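Local coordinates for tailspike protein (Acinetobacter phage vB_ApiP_P1, PDB 6E1R) that probably recognises and cleaves the capsular polysaccharide of its Acinetobacter host, as phage tailspike hydrolases do, and forms a trimer, at residues M12-K21 with G32-A42; P342-A353 with Q366-S375. One frame throughout, in Å; residues are numbered along the deposited sequence.

Overall arrangement
The two contacts lie far apart along an elongated chain: their centres are 66 Å from each other and their nearest atoms about 48 Å. Interaction 1 pairs M12-K21 with G32-A42 near the N-terminal end, its centre about 55 Å from the centre of the chain, whereas interaction 2 joins P342-A353 to Q366-S375 within the parallel beta-helix, its centre only about 14 Å from that of the chain. Both align chain segments in parallel, the first across a strand-helix-strand connection and the second between successive coils. Their surroundings differ: residues of both other subunits reach interaction 1, while no other protein chain touches the segments of interaction 2. Sequence order runs from 1 to 2 without interleaving.

Interaction 1 of 2, residues M12-K21 with G32-A42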
# COMPACT_ATOMS: atom_id res chain seq x y z
N MSE A 12 31.08 -31.82 44.75
CA MSE A 12 31.94 -30.95 43.96
C MSE A 12 31.84 -29.51 44.43
O MSE A 12 30.74 -28.98 44.56
CB MSE A 12 31.58 -31.06 42.47
CG MSE A 12 32.37 -30.12 41.56
SE MSE A 12 33.96 -30.95 40.80
CE MSE A 12 33.11 -32.39 39.80
N ASN A 13 32.98 -28.87 44.69
CA ASN A 13 33.01 -27.50 45.15
C ASN A 13 33.50 -26.58 44.04
O ASN A 13 34.10 -27.01 43.06
CB ASN A 13 33.92 -27.35 46.38
CG ASN A 13 33.31 -27.93 47.63
OD1 ASN A 13 32.09 -27.95 47.79
ND2 ASN A 13 34.16 -28.40 48.54
N LEU A 14 33.22 -25.28 44.21
CA LEU A 14 33.72 -24.29 43.28
C LEU A 14 35.23 -24.14 43.44
O LEU A 14 35.73 -24.01 44.56
CB LEU A 14 33.02 -22.95 43.51
CG LEU A 14 33.35 -21.80 42.54
CD1 LEU A 14 32.85 -22.12 41.15
CD2 LEU A 14 32.75 -20.50 43.04
N LYS A 15 35.95 -24.17 42.32
CA LYS A 15 37.41 -24.13 42.41
C LYS A 15 37.89 -22.75 42.85
O LYS A 15 38.76 -22.64 43.73
CB LYS A 15 38.03 -24.52 41.06
CG LYS A 15 39.55 -24.43 41.05
CD LYS A 15 40.13 -24.99 39.77
CE LYS A 15 41.65 -24.87 39.77
NZ LYS A 15 42.27 -25.69 40.84
N GLY A 16 37.35 -21.70 42.25
CA GLY A 16 37.76 -20.36 42.60
C GLY A 16 37.18 -19.36 41.62
O GLY A 16 36.28 -19.67 40.84
N VAL A 17 37.70 -18.13 41.70
CA VAL A 17 37.27 -17.04 40.84
C VAL A 17 38.50 -16.39 40.21
O VAL A 17 39.51 -16.18 40.89
CB VAL A 17 36.43 -16.00 41.60
CG1 VAL A 17 35.11 -16.61 42.06
CG2 VAL A 17 37.19 -15.46 42.79
N VAL A 18 38.42 -16.11 38.92
CA VAL A 18 39.46 -15.40 38.19
C VAL A 18 38.85 -14.15 37.58
O VAL A 18 37.64 -14.05 37.38
CB VAL A 18 40.13 -16.28 37.10
CG1 VAL A 18 40.66 -17.56 37.72
CG2 VAL A 18 39.14 -16.59 36.00
N ASN A 19 39.71 -13.16 37.31
CA ASN A 19 39.25 -11.85 36.88
C ASN A 19 39.59 -11.52 35.43
O ASN A 19 39.21 -10.44 34.96
CB ASN A 19 39.81 -10.76 37.81
CG ASN A 19 41.32 -10.66 37.75
OD1 ASN A 19 41.99 -11.53 37.19
ND2 ASN A 19 41.86 -9.60 38.34
N SER A 20 40.29 -12.40 34.72
CA SER A 20 40.68 -12.10 33.35
C SER A 20 40.95 -13.40 32.61
O SER A 20 41.07 -14.47 33.21
CB SER A 20 41.91 -11.19 33.30
OG SER A 20 43.04 -11.84 33.86
N LYS A 21 41.04 -13.29 31.28
CA LYS A 21 41.33 -14.46 30.45
C LYS A 21 42.78 -14.91 30.61
O LYS A 21 43.06 -16.11 30.54
CB LYS A 21 41.02 -14.14 28.99
CG LYS A 21 41.30 -15.27 28.01
CD LYS A 21 42.51 -14.96 27.14
CE LYS A 21 42.72 -16.04 26.09
NZ LYS A 21 43.82 -15.69 25.14
N GLY A 32 36.02 -31.73 35.43
CA GLY A 32 34.82 -31.39 36.15
C GLY A 32 34.90 -30.13 36.98
O GLY A 32 33.85 -29.63 37.42
N GLN A 33 36.10 -29.59 37.22
CA GLN A 33 36.22 -28.41 38.05
C GLN A 33 35.64 -27.19 37.34
O GLN A 33 35.83 -27.00 36.14
CB GLN A 33 37.69 -28.15 38.40
CG GLN A 33 38.31 -29.22 39.29
CD GLN A 33 39.70 -28.85 39.76
OE1 GLN A 33 40.46 -28.20 39.04
NE2 GLN A 33 40.04 -29.26 40.98
N VAL A 34 34.92 -26.37 38.09
CA VAL A 34 34.24 -25.20 37.56
C VAL A 34 34.84 -23.96 38.22
O VAL A 34 35.10 -23.96 39.43
CB VAL A 34 32.72 -25.28 37.77
CG1 VAL A 34 32.14 -23.94 38.21
CG2 VAL A 34 32.04 -25.78 36.51
N VAL A 35 35.06 -22.92 37.42
CA VAL A 35 35.62 -21.66 37.89
C VAL A 35 34.73 -20.52 37.42
O VAL A 35 33.98 -20.65 36.45
CB VAL A 35 37.08 -21.47 37.39
CG1 VAL A 35 37.10 -21.19 35.90
CG2 VAL A 35 37.80 -20.38 38.17
N LEU A 36 34.80 -19.40 38.13
CA LEU A 36 34.04 -18.20 37.81
C LEU A 36 34.99 -17.13 37.29
O LEU A 36 35.92 -16.72 38.00
CB LEU A 36 33.28 -17.69 39.03
CG LEU A 36 32.69 -16.28 38.94
CD1 LEU A 36 31.72 -16.14 37.79
CD2 LEU A 36 32.02 -15.89 40.25
N MSE A 37 34.76 -16.68 36.06
CA MSE A 37 35.54 -15.59 35.50
C MSE A 37 34.71 -14.32 35.46
O MSE A 37 33.62 -14.30 34.90
CB MSE A 37 36.05 -15.94 34.10
CG MSE A 37 37.07 -14.94 33.56
SE MSE A 37 37.83 -15.46 31.85
CE MSE A 37 36.30 -15.09 30.70
N THR A 38 35.23 -13.26 36.08
CA THR A 38 34.55 -11.96 36.12
C THR A 38 35.23 -11.06 35.10
O THR A 38 36.16 -10.31 35.42
CB THR A 38 34.60 -11.37 37.53
OG1 THR A 38 35.97 -11.15 37.91
CG2 THR A 38 33.95 -12.31 38.53
N GLY A 39 34.75 -11.12 33.86
CA GLY A 39 35.30 -10.30 32.80
C GLY A 39 36.43 -10.95 32.03
O GLY A 39 37.26 -11.66 32.59
N TYR A 40 36.46 -10.70 30.72
CA TYR A 40 37.52 -11.24 29.87
C TYR A 40 38.87 -10.61 30.20
O TYR A 40 39.90 -11.28 30.09
CB TYR A 40 37.16 -11.03 28.40
CG TYR A 40 37.91 -11.90 27.41
CD1 TYR A 40 39.22 -11.59 27.04
CD2 TYR A 40 37.31 -13.01 26.84
CE1 TYR A 40 39.90 -12.38 26.13
CE2 TYR A 40 37.99 -13.80 25.93
CZ TYR A 40 39.28 -13.48 25.58
OH TYR A 40 39.96 -14.27 24.68
N TYR A 41 38.87 -9.34 30.59
CA TYR A 41 40.09 -8.64 30.98
C TYR A 41 39.98 -8.21 32.43
O TYR A 41 38.89 -8.13 33.00
CB TYR A 41 40.33 -7.41 30.08
CG TYR A 41 40.57 -7.75 28.63
CD1 TYR A 41 41.86 -7.89 28.13
CD2 TYR A 41 39.51 -7.92 27.75
CE1 TYR A 41 42.09 -8.19 26.80
CE2 TYR A 41 39.73 -8.22 26.42
CZ TYR A 41 41.02 -8.36 25.95
OH TYR A 41 41.23 -8.66 24.63
N ALA A 42 41.14 -7.92 33.03
CA ALA A 42 41.17 -7.50 34.42
C ALA A 42 40.49 -6.15 34.59
O ALA A 42 40.61 -5.27 33.74
CB ALA A 42 42.61 -7.43 34.92
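Strands 16-18 and 34-37 run parallel, with axes 4.6 Å apart at closest approach and inclined by 36°. V17 pairs with L36 and V18 with M37. The ladder alternates donors: L36 N gives to G16 O, and V18 N to L36 O at 2.7 Å. T38 N then gives to V18 O at 2.8 Å; before the ladder, K15 N bonds to V34 O. Side chains separate onto two faces. On one, V17 CG1 lies alongside L36, 3.7 Å from CD2; on the other, V18 CG2 meets M37 CG at 3.6 Å while V18 CG1 faces V35 CG2. Helix 21-25 links the strands, making this a beta-alpha-beta unit, and S20 occupies the helix N-cap position, its OG bonded weakly to E23 N. Just after the N-cap residue, K21 N bonds to Y40 O at 2.6 Å. K21 CB makes a CH-pi contact over one face of the Y40 ring, 3.8 Å from the centroid, displaced toward the rim and nearest CE1. With CG anti to the backbone N (chi1 179°) and a bend at chi2, the K21 chain follows Y40 out to its hydroxyl, which bonds to G63 O. At the other end, L14 CD1 touches V34 CG1 at 3.5 Å, and L14 also packs on L14 of the second subunit.

Interaction 2 of 2, residues P342-A353 with Q366-S375; sequences PCSVAIGKNTMA and QLISAVVESS
K349 NZ is gripped by two acceptors from 366-375: E373 OE2 in a salt bridge at 2.8 Å and the backbone S374 O at 3.0 Å. The ammonium approaches E373 OE2 from 49° above the carboxylate plane. A bend at chi2 (58°) brings the lysine chain across the extended glutamate, whose other oxygen, OE1, lies against V345 CG1. In the backbone of the same residues, E373 N bonds to G348 O and N350 N to E373 O. A parallel register continues through the corner: G348 N reaches V371 O at 3.2 Å, and A370 N reaches V345 O at 2.7 Å. Before the corner, water 1 bridges the segments, donating to C343 O at 2.6 Å and accepting from I368 N at 3.0 Å, with S369 OG as a third partner. P342 CD packs on L367 CD2 at 3.7 Å. These are adjacent coils of the parallel beta-helix characteristic of many tailspikes. Strand 346-350 runs between 316-320 and 372-373 in one parallel sheet, while I347, V371 and V372 face strand 357-361 through F360 and Y358.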
# COMPACT_ATOMS: atom_id res chain seq x y z
N PRO A 342 8.83 19.77 -1.54
CA PRO A 342 9.67 18.57 -1.65
C PRO A 342 10.97 18.80 -2.41
O PRO A 342 11.91 18.03 -2.22
CB PRO A 342 8.77 17.58 -2.38
CG PRO A 342 7.88 18.44 -3.21
CD PRO A 342 7.64 19.70 -2.41
N CYS A 343 11.04 19.82 -3.26
CA CYS A 343 12.22 20.07 -4.08
C CYS A 343 12.12 21.49 -4.63
O CYS A 343 11.25 22.27 -4.24
CB CYS A 343 12.34 19.03 -5.20
SG CYS A 343 10.87 18.90 -6.22
N SER A 344 13.02 21.82 -5.56
CA SER A 344 13.12 23.18 -6.08
C SER A 344 12.85 23.31 -7.57
O SER A 344 12.53 24.42 -8.02
CB SER A 344 14.51 23.77 -5.78
OG SER A 344 15.53 23.02 -6.41
N VAL A 345 12.97 22.24 -8.36
CA VAL A 345 12.74 22.33 -9.79
C VAL A 345 11.54 21.48 -10.20
O VAL A 345 10.56 22.00 -10.76
CB VAL A 345 14.00 21.91 -10.58
CG1 VAL A 345 13.76 22.06 -12.07
CG2 VAL A 345 15.20 22.73 -10.14
N ALA A 346 11.60 20.18 -9.93
CA ALA A 346 10.51 19.28 -10.28
C ALA A 346 10.61 18.03 -9.42
O ALA A 346 11.72 17.55 -9.15
CB ALA A 346 10.54 18.91 -11.76
N ILE A 347 9.46 17.51 -8.98
CA ILE A 347 9.46 16.30 -8.15
C ILE A 347 10.04 15.13 -8.93
O ILE A 347 10.98 14.46 -8.49
CB ILE A 347 8.05 16.00 -7.64
CG1 ILE A 347 7.56 17.14 -6.73
CG2 ILE A 347 8.02 14.67 -6.90
CD1 ILE A 347 6.13 16.97 -6.26
N GLY A 348 9.48 14.86 -10.11
CA GLY A 348 9.99 13.79 -10.94
C GLY A 348 10.74 14.30 -12.15
O GLY A 348 10.19 15.06 -12.95
N LYS A 349 12.00 13.90 -12.29
CA LYS A 349 12.83 14.28 -13.43
C LYS A 349 13.09 13.04 -14.27
O LYS A 349 13.62 12.04 -13.77
CB LYS A 349 14.15 14.91 -12.97
CG LYS A 349 15.15 15.12 -14.10
CD LYS A 349 14.58 16.00 -15.20
CE LYS A 349 15.56 16.12 -16.36
NZ LYS A 349 15.01 16.91 -17.50
N ASN A 350 12.74 13.12 -15.55
CA ASN A 350 12.94 12.03 -16.49
C ASN A 350 14.10 12.37 -17.42
O ASN A 350 14.24 13.50 -17.87
CB ASN A 350 11.68 11.79 -17.32
CG ASN A 350 10.56 11.18 -16.52
OD1 ASN A 350 10.62 11.12 -15.29
ND2 ASN A 350 9.52 10.72 -17.20
N THR A 351 14.95 11.37 -17.66
CA THR A 351 15.99 11.48 -18.68
C THR A 351 15.68 10.64 -19.91
O THR A 351 16.34 10.81 -20.94
CB THR A 351 17.35 11.08 -18.11
OG1 THR A 351 17.30 9.74 -17.61
CG2 THR A 351 17.73 12.03 -16.98
N MSE A 352 14.71 9.74 -19.82
CA MSE A 352 14.22 9.00 -20.98
C MSE A 352 12.93 9.64 -21.48
O MSE A 352 12.24 10.32 -20.73
CB MSE A 352 13.95 7.53 -20.63
CG MSE A 352 14.99 6.85 -19.78
SE MSE A 352 14.20 5.26 -18.97
CE MSE A 352 15.81 4.35 -18.38
N ALA A 353 12.60 9.41 -22.74
CA ALA A 353 11.32 9.88 -23.26
C ALA A 353 10.19 9.00 -22.75
O ALA A 353 10.36 7.79 -22.55
CB ALA A 353 11.34 9.88 -24.79
N GLN A 366 2.73 22.11 -0.30
CA GLN A 366 2.96 23.36 -1.00
C GLN A 366 4.19 23.22 -1.87
O GLN A 366 5.19 22.63 -1.46
CB GLN A 366 3.12 24.52 -0.01
CG GLN A 366 3.50 25.85 -0.64
CD GLN A 366 3.64 26.96 0.38
OE1 GLN A 366 4.71 27.15 0.96
NE2 GLN A 366 2.57 27.71 0.60
N LEU A 367 4.13 23.77 -3.08
CA LEU A 367 5.16 23.58 -4.09
C LEU A 367 5.91 24.87 -4.38
O LEU A 367 5.29 25.92 -4.59
CB LEU A 367 4.55 23.04 -5.39
CG LEU A 367 3.96 21.63 -5.30
CD1 LEU A 367 3.36 21.22 -6.64
CD2 LEU A 367 5.01 20.64 -4.85
N ILE A 368 7.23 24.79 -4.38
CA ILE A 368 8.09 25.82 -4.94
C ILE A 368 8.74 25.33 -6.24
O ILE A 368 9.76 25.86 -6.66
CB ILE A 368 9.16 26.28 -3.94
CG1 ILE A 368 9.98 25.09 -3.45
CG2 ILE A 368 8.53 27.02 -2.77
CD1 ILE A 368 11.17 25.47 -2.61
N SER A 369 8.14 24.32 -6.87
CA SER A 369 8.73 23.66 -8.02
C SER A 369 7.61 23.21 -8.95
O SER A 369 6.43 23.43 -8.69
CB SER A 369 9.59 22.47 -7.59
OG SER A 369 8.78 21.44 -7.05
N ALA A 370 8.00 22.57 -10.05
CA ALA A 370 7.05 21.91 -10.92
C ALA A 370 6.75 20.51 -10.40
O ALA A 370 7.41 20.01 -9.48
CB ALA A 370 7.57 21.86 -12.35
N VAL A 371 5.75 19.87 -10.99
CA VAL A 371 5.39 18.52 -10.57
C VAL A 371 6.30 17.49 -11.24
O VAL A 371 6.88 16.63 -10.57
CB VAL A 371 3.91 18.24 -10.87
CG1 VAL A 371 3.56 16.80 -10.54
CG2 VAL A 371 3.03 19.21 -10.08
N VAL A 372 6.44 17.57 -12.56
CA VAL A 372 7.31 16.68 -13.32
C VAL A 372 8.06 17.49 -14.37
O VAL A 372 7.69 18.62 -14.70
CB VAL A 372 6.54 15.52 -13.99
CG1 VAL A 372 5.94 14.59 -12.95
CG2 VAL A 372 5.45 16.07 -14.91
N GLU A 373 9.12 16.89 -14.90
CA GLU A 373 9.89 17.46 -16.00
C GLU A 373 10.29 16.34 -16.94
O GLU A 373 10.90 15.36 -16.52
CB GLU A 373 11.13 18.20 -15.50
CG GLU A 373 11.96 18.80 -16.62
CD GLU A 373 13.19 19.54 -16.13
OE1 GLU A 373 13.14 20.12 -15.02
OE2 GLU A 373 14.22 19.53 -16.84
N SER A 374 9.95 16.50 -18.22
CA SER A 374 10.24 15.46 -19.20
C SER A 374 11.73 15.45 -19.54
O SER A 374 12.51 16.30 -19.09
CB SER A 374 9.41 15.67 -20.46
OG SER A 374 9.83 16.84 -21.15
N SER A 375 12.12 14.46 -20.34
CA SER A 375 13.51 14.37 -20.79
C SER A 375 13.91 15.55 -21.67
O SER A 375 15.10 15.86 -21.77
CB SER A 375 13.74 13.06 -21.53
OG SER A 375 12.81 12.90 -22.59
O HOH W 1 8.64 22.16 -4.26